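Local coordinates for protein-tyrosine-phosphatase (Vibrio vulnificus, PDB 7DHE) that probably removes phosphate from phosphotyrosine in proteins, as a low molecular weight protein-tyrosine-phosphatase, at residues I16-T21 against V88-H93. Numbering follows the deposited sequence.
Sequences ICRSPT and VMEKGH. With B85 (benzylphosphonic acid), chain E.
Arg18 and Glu90 meet in a salt bridge that illustrates how a second-shell carboxylate positions an anion-binding arginine. Arg18 NH1 donates to Glu90 OE2 over 2.8 Å at an N-H...O angle of 153°, reaching the anti lone pair of that oxygen. The acceptor lies near the guanidinium plane, yet the carboxylate plane is turned 56° from it, and the two side chains cross at about a right angle. NH1 also bonds to the carbonyl oxygen of Ile120, so two acceptors on NH1 help to fix the rotation of the group.

The edge formed by NE and NH2 faces the phosphonate of benzylphosphonic acid. Arg18 NE reaches B85 O9 at 2.9 Å, while Arg18 NH2 takes B85 O11 at 2.8 Å, a nearly straight, two-pronged grip made possible by the bend in the chain at chi3 (-69°). O9 receives a further bond from the backbone N of Arg18. B85 O10 accepts from Ile16 N and Cys17 N, each at 3.2 Å. This is the P-loop of the low molecular weight phosphatases, the CX5R signature that runs from Cys12, the predicted nucleophile, to Arg18 at the start of helix 18-29; the phosphonate sits where a substrate phosphate would be expected. Segment 88-93 follows the neighbouring parallel strand 85-88 and flanks this cradle. Ser19 OG, bonded to Asn15 ND2, ties the helix start back to the loop.

Van der Waals contacts join the two segments as well. Met89 lays CB over one guanidinium face and brings CG to 3.8 Å from Arg18 CB; bent at chi2, its chain carries Met89 CE to 3.5 Å from Arg18 O. The His93 ring turns its edge to Arg18 NH2, with His93 CE1 at 3.9 Å from that nitrogen, and one of its faces is covered by Glu90 CB.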
loop_
_atom_site.group_PDB
_atom_site.type_symbol
_atom_site.label_atom_id
_atom_site.label_comp_id
_atom_site.label_asym_id
_atom_site.label_seq_id
_atom_site.Cartn_x
_atom_site.Cartn_y
_atom_site.Cartn_z
ATOM N N ILE A 16 4.526 -5.293 4.429
ATOM C CA ILE A 16 4.022 -6.556 4.968
ATOM C C ILE A 16 2.589 -6.405 5.511
ATOM O O ILE A 16 1.886 -7.405 5.648
ATOM C CB ILE A 16 4.994 -7.203 6.020
ATOM C CG1 ILE A 16 5.333 -6.194 7.173
ATOM C CG2 ILE A 16 6.253 -7.733 5.336
ATOM C CD1 ILE A 16 5.846 -6.758 8.365
ATOM N N CYS A 17 2.174 -5.182 5.851
ATOM C CA CYS A 17 0.847 -4.953 6.424
ATOM C C CYS A 17 -0.066 -4.100 5.535
ATOM O O CYS A 17 -0.907 -4.625 4.801
ATOM C CB CYS A 17 0.930 -4.384 7.842
ATOM S SG CYS A 17 1.532 -5.544 9.070
ATOM N N ARG A 18 0.080 -2.794 5.639
ATOM C CA ARG A 18 -0.823 -1.887 4.955
ATOM C C ARG A 18 -0.715 -1.929 3.438
ATOM O O ARG A 18 -1.738 -2.084 2.764
ATOM C CB ARG A 18 -0.656 -0.458 5.494
ATOM C CG ARG A 18 -1.010 -0.308 6.994
ATOM C CD ARG A 18 -0.497 0.998 7.507
ATOM N NE ARG A 18 0.946 0.981 7.547
ATOM C CZ ARG A 18 1.693 2.027 7.844
ATOM N NH1 ARG A 18 1.132 3.185 8.148
ATOM N NH2 ARG A 18 3.012 1.924 7.847
ATOM N N SER A 19 0.497 -1.767 2.908
ATOM C CA SER A 19 0.682 -1.683 1.470
ATOM C C SER A 19 0.290 -2.974 0.723
ATOM O O SER A 19 -0.422 -2.854 -0.288
ATOM C CB SER A 19 2.080 -1.202 1.102
ATOM O OG SER A 19 3.128 -1.970 1.663
ATOM N N PRO A 20 0.613 -4.211 1.178
ATOM C CA PRO A 20 0.070 -5.367 0.462
ATOM C C PRO A 20 -1.474 -5.415 0.526
ATOM O O PRO A 20 -2.117 -5.826 -0.455
ATOM C CB PRO A 20 0.723 -6.554 1.155
ATOM C CG PRO A 20 1.205 -6.057 2.420
ATOM C CD PRO A 20 1.506 -4.634 2.274
ATOM N N THR A 21 -2.082 -4.975 1.657
ATOM C CA THR A 21 -3.525 -4.991 1.793
ATOM C C THR A 21 -4.121 -4.029 0.788
ATOM O O THR A 21 -5.049 -4.406 0.043
ATOM C CB THR A 21 -3.938 -4.652 3.212
ATOM O OG1 THR A 21 -3.412 -5.615 4.122
ATOM C CG2 THR A 21 -5.464 -4.588 3.366
ATOM N N VAL A 88 0.904 6.568 -0.997
ATOM C CA VAL A 88 1.545 6.370 0.315
ATOM C C VAL A 88 0.493 6.239 1.408
ATOM O O VAL A 88 -0.586 6.802 1.284
ATOM C CB VAL A 88 2.644 7.422 0.651
ATOM C CG1 VAL A 88 3.754 7.402 -0.386
ATOM C CG2 VAL A 88 2.067 8.833 0.776
ATOM N N MET A 89 0.792 5.473 2.460
ATOM C CA MET A 89 -0.160 5.205 3.537
ATOM C C MET A 89 -0.231 6.319 4.534
ATOM O O MET A 89 -1.280 6.516 5.135
ATOM C CB MET A 89 0.152 3.867 4.223
ATOM C CG MET A 89 -0.255 2.658 3.413
ATOM S SD MET A 89 -2.048 2.556 3.290
ATOM C CE MET A 89 -2.232 1.338 2.024
ATOM N N GLU A 90 0.865 7.064 4.700
ATOM C CA GLU A 90 0.960 8.220 5.604
ATOM C C GLU A 90 1.581 9.414 4.880
ATOM O O GLU A 90 2.474 9.242 4.042
ATOM C CB GLU A 90 1.827 7.896 6.837
ATOM C CG GLU A 90 1.249 6.861 7.785
ATOM C CD GLU A 90 2.132 6.571 8.979
ATOM O OE1 GLU A 90 2.796 7.505 9.480
ATOM O OE2 GLU A 90 2.167 5.403 9.420
ATOM N N LYS A 91 1.142 10.631 5.254
ATOM C CA LYS A 91 1.666 11.893 4.724
ATOM C C LYS A 91 3.178 11.987 4.970
ATOM O O LYS A 91 3.907 12.485 4.105
ATOM C CB LYS A 91 0.950 13.092 5.365
ATOM C CG LYS A 91 -0.504 13.271 4.913
ATOM C CD LYS A 91 -1.239 14.423 5.630
ATOM C CE LYS A 91 -1.827 14.088 6.994
ATOM N NZ LYS A 91 -2.955 13.114 6.916
ATOM N N GLY A 92 3.627 11.483 6.129
ATOM C CA GLY A 92 5.034 11.436 6.520
ATOM C C GLY A 92 5.906 10.623 5.583
ATOM O O GLY A 92 7.111 10.877 5.480
ATOM N N HIS A 93 5.296 9.642 4.873
ATOM C CA HIS A 93 6.001 8.781 3.918
ATOM C C HIS A 93 6.502 9.540 2.694
ATOM O O HIS A 93 7.428 9.083 2.030
ATOM C CB HIS A 93 5.109 7.611 3.497
ATOM C CG HIS A 93 4.755 6.661 4.613
ATOM N ND1 HIS A 93 3.736 5.732 4.474
ATOM C CD2 HIS A 93 5.298 6.521 5.847
ATOM C CE1 HIS A 93 3.688 5.077 5.618
ATOM N NE2 HIS A 93 4.601 5.524 6.480
HETATM C C1 B85 E . 6.600 -3.276 8.860
HETATM C C2 B85 E . 7.931 -3.068 9.194
HETATM C C3 B85 E . 8.289 -2.017 10.013
HETATM C C4 B85 E . 7.316 -1.165 10.491
HETATM C C5 B85 E . 5.986 -1.359 10.142
HETATM C C6 B85 E . 5.610 -2.420 9.323
HETATM C C7 B85 E . 4.166 -2.612 8.920
HETATM P P8 B85 E . 3.717 -1.732 7.421
HETATM O O9 B85 E . 2.174 -1.640 7.349
HETATM O O10 B85 E . 4.156 -2.653 6.255
HETATM O O11 B85 E . 4.414 -0.403 7.366
#